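Local structure of homoserine dehydrogenase (Thermoplasma acidophilum, 3ING) at residues G169-A183 with G239-T253. The protein probably catalyses the NADP-dependent interconversion of aspartate semialdehyde and homoserine, a step on the way to threonine and methionine. Numbering follows the deposited sequence.
Sequences GIVSSTINYVIRNMA and GVDERSYNANDRLVT. With EDO (1,2-ethanediol), chain F.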
loop_
_atom_site.group_PDB
_atom_site.type_symbol
_atom_site.label_atom_id
_atom_site.label_comp_id
_atom_site.label_asym_id
_atom_site.label_seq_id
_atom_site.Cartn_x
_atom_site.Cartn_y
_atom_site.Cartn_z
ATOM N N GLY A 169 -4.595 12.434 8.382
ATOM C CA GLY A 169 -4.877 11.178 9.033
ATOM C C GLY A 169 -4.991 11.225 10.512
ATOM O O GLY A 169 -4.632 12.214 11.134
ATOM N N ILE A 170 -5.592 10.161 11.056
ATOM C CA ILE A 170 -5.582 9.873 12.487
ATOM C C ILE A 170 -4.430 8.907 12.678
ATOM O O ILE A 170 -4.548 7.719 12.354
ATOM C CB ILE A 170 -6.938 9.242 12.935
ATOM C CG1 ILE A 170 -8.074 10.287 12.804
ATOM C CG2 ILE A 170 -6.876 8.720 14.351
ATOM C CD1 ILE A 170 -9.486 9.671 12.924
ATOM N N VAL A 171 -3.279 9.425 13.121
ATOM C CA VAL A 171 -2.052 8.640 13.155
ATOM C C VAL A 171 -1.441 8.501 14.539
ATOM O O VAL A 171 -0.514 7.756 14.695
ATOM C CB VAL A 171 -0.990 9.255 12.165
ATOM C CG1 VAL A 171 -1.488 9.226 10.701
ATOM C CG2 VAL A 171 -0.567 10.674 12.570
ATOM N N SER A 172 -1.944 9.225 15.538
ATOM C CA SER A 172 -1.419 9.160 16.922
ATOM C C SER A 172 -2.563 8.520 17.716
ATOM O O SER A 172 -3.611 9.113 17.886
ATOM C CB SER A 172 -1.039 10.562 17.446
ATOM O OG SER A 172 -0.452 10.557 18.758
ATOM N N SER A 173 -2.332 7.297 18.177
ATOM C CA SER A 173 -3.369 6.488 18.814
ATOM C C SER A 173 -3.877 7.035 20.132
ATOM O O SER A 173 -5.039 7.500 20.228
ATOM C CB SER A 173 -2.856 5.077 19.050
ATOM O OG SER A 173 -2.627 4.396 17.845
ATOM N N THR A 174 -3.005 7.006 21.141
ATOM C CA THR A 174 -3.427 7.291 22.527
ATOM C C THR A 174 -4.208 8.605 22.685
ATOM O O THR A 174 -5.274 8.623 23.322
ATOM C CB THR A 174 -2.248 7.177 23.518
ATOM O OG1 THR A 174 -1.773 5.845 23.491
ATOM C CG2 THR A 174 -2.682 7.545 24.993
ATOM N N ILE A 175 -3.733 9.688 22.072
ATOM C CA ILE A 175 -4.455 10.980 22.191
ATOM C C ILE A 175 -5.850 10.854 21.601
ATOM O O ILE A 175 -6.816 11.371 22.140
ATOM C CB ILE A 175 -3.648 12.168 21.569
ATOM C CG1 ILE A 175 -4.291 13.520 21.932
ATOM C CG2 ILE A 175 -3.426 11.969 20.062
ATOM C CD1 ILE A 175 -3.363 14.743 21.811
ATOM N N ASN A 176 -5.983 10.108 20.516
ATOM C CA ASN A 176 -7.275 9.964 19.890
ATOM C C ASN A 176 -8.230 9.077 20.704
ATOM O O ASN A 176 -9.409 9.366 20.859
ATOM C CB ASN A 176 -7.106 9.487 18.449
ATOM C CG ASN A 176 -7.022 10.639 17.488
ATOM O OD1 ASN A 176 -8.030 11.323 17.253
ATOM N ND2 ASN A 176 -5.812 10.904 16.951
ATOM N N TYR A 177 -7.675 8.009 21.256
ATOM C CA TYR A 177 -8.395 7.080 22.101
ATOM C C TYR A 177 -8.884 7.831 23.309
ATOM O O TYR A 177 -10.054 7.677 23.759
ATOM C CB TYR A 177 -7.416 5.969 22.499
ATOM C CG TYR A 177 -7.994 4.765 23.185
ATOM C CD1 TYR A 177 -8.790 3.878 22.495
ATOM C CD2 TYR A 177 -7.687 4.473 24.511
ATOM C CE1 TYR A 177 -9.310 2.745 23.109
ATOM C CE2 TYR A 177 -8.200 3.351 25.128
ATOM C CZ TYR A 177 -9.008 2.485 24.413
ATOM O OH TYR A 177 -9.511 1.326 24.957
ATOM N N VAL A 178 -7.999 8.665 23.861
ATOM C CA VAL A 178 -8.351 9.480 25.057
ATOM C C VAL A 178 -9.485 10.433 24.759
ATOM O O VAL A 178 -10.456 10.488 25.476
ATOM C CB VAL A 178 -7.138 10.288 25.601
ATOM C CG1 VAL A 178 -7.587 11.417 26.509
ATOM C CG2 VAL A 178 -6.159 9.341 26.337
ATOM N N ILE A 179 -9.362 11.207 23.697
ATOM C CA ILE A 179 -10.412 12.159 23.302
ATOM C C ILE A 179 -11.736 11.431 23.075
ATOM O O ILE A 179 -12.773 11.824 23.586
ATOM C CB ILE A 179 -9.971 12.918 21.997
ATOM C CG1 ILE A 179 -8.822 13.888 22.301
ATOM C CG2 ILE A 179 -11.126 13.674 21.369
ATOM C CD1 ILE A 179 -8.173 14.469 21.043
ATOM N N ARG A 180 -11.704 10.339 22.315
ATOM C CA ARG A 180 -12.959 9.630 22.014
ATOM C C ARG A 180 -13.643 9.036 23.248
ATOM O O ARG A 180 -14.872 9.065 23.378
ATOM C CB ARG A 180 -12.706 8.558 20.969
ATOM C CG ARG A 180 -12.308 9.171 19.644
ATOM C CD ARG A 180 -12.082 8.139 18.586
ATOM N NE ARG A 180 -13.308 7.438 18.236
ATOM C CZ ARG A 180 -13.439 6.602 17.208
ATOM N NH1 ARG A 180 -12.429 6.348 16.403
ATOM N NH2 ARG A 180 -14.603 6.039 16.982
ATOM N N ASN A 181 -12.841 8.468 24.133
ATOM C CA ASN A 181 -13.347 7.858 25.328
ATOM C C ASN A 181 -13.785 8.895 26.359
ATOM O O ASN A 181 -14.762 8.706 27.062
ATOM C CB ASN A 181 -12.306 6.897 25.900
ATOM C CG ASN A 181 -12.328 5.577 25.207
ATOM O OD1 ASN A 181 -13.079 4.698 25.601
ATOM N ND2 ASN A 181 -11.609 5.461 24.093
HETATM N N MSE A 182 -13.034 9.973 26.493
HETATM C CA MSE A 182 -13.480 11.043 27.369
HETATM C C MSE A 182 -14.779 11.692 26.842
HETATM O O MSE A 182 -15.617 12.141 27.638
HETATM C CB MSE A 182 -12.360 12.060 27.585
HETATM C CG MSE A 182 -11.274 11.447 28.479
HETATM SE SE MSE A 182 -10.069 12.752 29.135
HETATM C CE MSE A 182 -11.240 13.511 30.369
ATOM N N ALA A 183 -14.959 11.734 25.518
ATOM C CA ALA A 183 -16.217 12.229 24.957
ATOM C C ALA A 183 -17.359 11.350 25.478
ATOM O O ALA A 183 -18.442 11.847 25.668
ATOM C CB ALA A 183 -16.200 12.250 23.420
ATOM N N GLY A 239 -2.430 19.453 22.381
ATOM C CA GLY A 239 -2.611 18.283 23.235
ATOM C C GLY A 239 -4.048 18.258 23.673
ATOM O O GLY A 239 -4.873 18.984 23.150
ATOM N N VAL A 240 -4.345 17.419 24.651
ATOM C CA VAL A 240 -5.677 17.349 25.222
ATOM C C VAL A 240 -5.811 18.506 26.213
ATOM O O VAL A 240 -4.835 18.915 26.807
ATOM C CB VAL A 240 -5.877 15.998 25.929
ATOM C CG1 VAL A 240 -5.671 14.840 24.938
ATOM C CG2 VAL A 240 -4.875 15.844 27.028
ATOM N N ASP A 241 -6.996 19.074 26.360
ATOM C CA ASP A 241 -7.193 20.130 27.335
ATOM C C ASP A 241 -8.465 19.836 28.109
ATOM O O ASP A 241 -9.051 18.762 27.976
ATOM C CB ASP A 241 -7.247 21.500 26.654
ATOM C CG ASP A 241 -8.308 21.574 25.575
ATOM O OD1 ASP A 241 -9.366 20.912 25.684
ATOM O OD2 ASP A 241 -8.076 22.316 24.605
ATOM N N GLU A 242 -8.916 20.795 28.900
ATOM C CA GLU A 242 -10.025 20.526 29.821
ATOM C C GLU A 242 -11.412 20.659 29.175
ATOM O O GLU A 242 -12.434 20.621 29.858
ATOM C CB GLU A 242 -9.851 21.386 31.094
ATOM C CG GLU A 242 -8.634 20.917 31.920
ATOM C CD GLU A 242 -8.399 21.677 33.236
ATOM O OE1 GLU A 242 -9.150 22.642 33.548
ATOM O OE2 GLU A 242 -7.448 21.289 33.970
ATOM N N ARG A 243 -11.473 20.737 27.860
ATOM C CA ARG A 243 -12.756 20.911 27.223
ATOM C C ARG A 243 -13.674 19.673 27.338
ATOM O O ARG A 243 -13.275 18.572 27.727
ATOM C CB ARG A 243 -12.563 21.272 25.751
ATOM C CG ARG A 243 -12.565 20.084 24.788
ATOM C CD ARG A 243 -12.334 20.555 23.368
ATOM N NE ARG A 243 -10.961 21.011 23.191
ATOM C CZ ARG A 243 -10.507 21.590 22.082
ATOM N NH1 ARG A 243 -11.322 21.782 21.039
ATOM N NH2 ARG A 243 -9.231 21.975 22.016
ATOM N N SER A 244 -14.937 19.869 27.018
ATOM C CA SER A 244 -15.819 18.742 26.892
ATOM C C SER A 244 -15.739 18.343 25.424
ATOM O O SER A 244 -16.128 19.133 24.553
ATOM C CB SER A 244 -17.236 19.121 27.267
ATOM O OG SER A 244 -18.108 18.029 27.015
ATOM N N TYR A 245 -15.244 17.141 25.133
ATOM C CA TYR A 245 -15.102 16.736 23.730
ATOM C C TYR A 245 -16.402 16.235 23.100
ATOM O O TYR A 245 -17.232 15.648 23.773
ATOM C CB TYR A 245 -13.987 15.681 23.592
ATOM C CG TYR A 245 -12.624 16.268 23.865
ATOM C CD1 TYR A 245 -12.023 17.083 22.938
ATOM C CD2 TYR A 245 -11.969 16.045 25.055
ATOM C CE1 TYR A 245 -10.797 17.635 23.165
ATOM C CE2 TYR A 245 -10.734 16.607 25.306
ATOM C CZ TYR A 245 -10.149 17.402 24.352
ATOM O OH TYR A 245 -8.898 17.994 24.584
ATOM N N ASN A 246 -16.556 16.488 21.807
ATOM C CA ASN A 246 -17.653 15.977 21.023
ATOM C C ASN A 246 -17.356 14.590 20.461
ATOM O O ASN A 246 -16.196 14.215 20.296
ATOM C CB ASN A 246 -17.930 16.890 19.831
ATOM C CG ASN A 246 -18.011 18.360 20.214
ATOM O OD1 ASN A 246 -17.297 19.201 19.642
ATOM N ND2 ASN A 246 -18.869 18.680 21.187
ATOM N N ALA A 247 -18.418 13.851 20.129
ATOM C CA ALA A 247 -18.304 12.490 19.600
ATOM C C ALA A 247 -17.532 12.450 18.281
ATOM O O ALA A 247 -16.915 11.445 17.950
ATOM C CB ALA A 247 -19.697 11.882 19.408
ATOM N N ASN A 248 -17.561 13.553 17.534
ATOM C CA ASN A 248 -16.862 13.627 16.257
ATOM C C ASN A 248 -15.495 14.351 16.281
ATOM O O ASN A 248 -14.899 14.590 15.239
ATOM C CB ASN A 248 -17.787 14.214 15.177
ATOM C CG ASN A 248 -18.191 15.642 15.446
ATOM O OD1 ASN A 248 -18.280 16.066 16.603
ATOM N ND2 ASN A 248 -18.471 16.400 14.368
ATOM N N ASP A 249 -14.957 14.595 17.474
ATOM C CA ASP A 249 -13.642 15.211 17.605
ATOM C C ASP A 249 -12.542 14.149 17.494
ATOM O O ASP A 249 -12.610 13.083 18.142
ATOM C CB ASP A 249 -13.461 15.912 18.967
ATOM C CG ASP A 249 -14.310 17.166 19.120
ATOM O OD1 ASP A 249 -14.727 17.767 18.115
ATOM O OD2 ASP A 249 -14.551 17.540 20.278
ATOM N N ARG A 250 -11.544 14.485 16.692
ATOM C CA ARG A 250 -10.359 13.684 16.471
ATOM C C ARG A 250 -9.142 14.604 16.382
ATOM O O ARG A 250 -9.243 15.777 15.944
ATOM C CB ARG A 250 -10.471 12.905 15.181
ATOM C CG ARG A 250 -11.685 12.003 15.038
ATOM C CD ARG A 250 -11.597 10.754 15.890
ATOM N NE ARG A 250 -12.719 9.885 15.543
ATOM C CZ ARG A 250 -13.936 10.007 16.042
ATOM N NH1 ARG A 250 -14.228 10.951 16.928
ATOM N NH2 ARG A 250 -14.866 9.157 15.689
ATOM N N LEU A 251 -7.993 14.071 16.797
ATOM C CA LEU A 251 -6.716 14.756 16.644
ATOM C C LEU A 251 -6.176 14.336 15.271
ATOM O O LEU A 251 -5.680 13.220 15.064
ATOM C CB LEU A 251 -5.759 14.412 17.796
ATOM C CG LEU A 251 -4.432 15.187 17.920
ATOM C CD1 LEU A 251 -3.387 14.758 16.904
ATOM C CD2 LEU A 251 -4.670 16.724 17.866
ATOM N N VAL A 252 -6.293 15.248 14.324
ATOM C CA VAL A 252 -5.926 14.986 12.942
ATOM C C VAL A 252 -4.604 15.656 12.606
ATOM O O VAL A 252 -4.378 16.821 12.930
ATOM C CB VAL A 252 -7.026 15.531 11.975
ATOM C CG1 VAL A 252 -6.633 15.343 10.511
ATOM C CG2 VAL A 252 -8.413 14.842 12.271
ATOM N N THR A 253 -3.739 14.892 11.964
ATOM C CA THR A 253 -2.444 15.350 11.511
ATOM C C THR A 253 -2.526 15.579 10.003
ATOM O O THR A 253 -2.852 14.645 9.227
ATOM C CB THR A 253 -1.336 14.338 11.824
ATOM O OG1 THR A 253 -1.250 14.124 13.238
ATOM C CG2 THR A 253 0.034 14.846 11.324
HETATM C C1 EDO F . -8.705 6.429 16.959
HETATM O O1 EDO F . -9.800 5.655 16.446
HETATM C C2 EDO F . -8.291 5.963 18.357
HETATM O O2 EDO F . -7.211 5.019 18.262
HETATM O O HOH W 1 -3.073 12.146 14.286
#
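G169 and T253 form an antiparallel hydrogen-bonded pair, each amide giving its hydrogen to the other's carbonyl, and beyond it helix 173-183 runs antiparallel to strand 249-253 at 162°, the axes 7.6 Å apart at closest. Strands 164-170 and 249-258 are neighbours in the five-stranded antiparallel sheet of the homoserine dehydrogenase domain, and the helix leaving the first lies against the second. Where the strands part, the carboxamide of N176 takes over the pairing: OD1 accepts from L251 N at 2.8 Å, and ND2 gives a nearly straight bond, 174°, to L251 O, in the carbonyl plane on a lone pair. The other ND2 hydrogen goes to S172 O, in the amide plane, so three bonds fix the group's rotation. L251 O also accepts from a water that takes the amide hydrogen of V171 and bonds T253 OG1, whose further partner is S266.

Apolar packing continues along the helix: I175 CG1 meets V240 CG1 at 3.6 Å, while I179 CG2, on the branch anti to the backbone nitrogen, sits over one face of the Y245 ring in a CH-pi contact, 4.2 Å from the ring centroid. R243 CG lies above the opposite face, toward the rim of the ring.

R180 and R250 stack their guanidinium groups, planes 13° apart and centres separated by 3.6 Å. The charges are alike, but both groups have carbonyl acceptors: R180 NH1 bonds I280 O, and R250 NH1 bonds A247 O and D249 O. A leucine in place of R250 lacks the guanidinium, and would probably leave A247 O and D249 O without their charged donor and R180 freer to turn without its flat partner. On the aliphatic part of R250, CD rests 3.8 Å from I170 CD1.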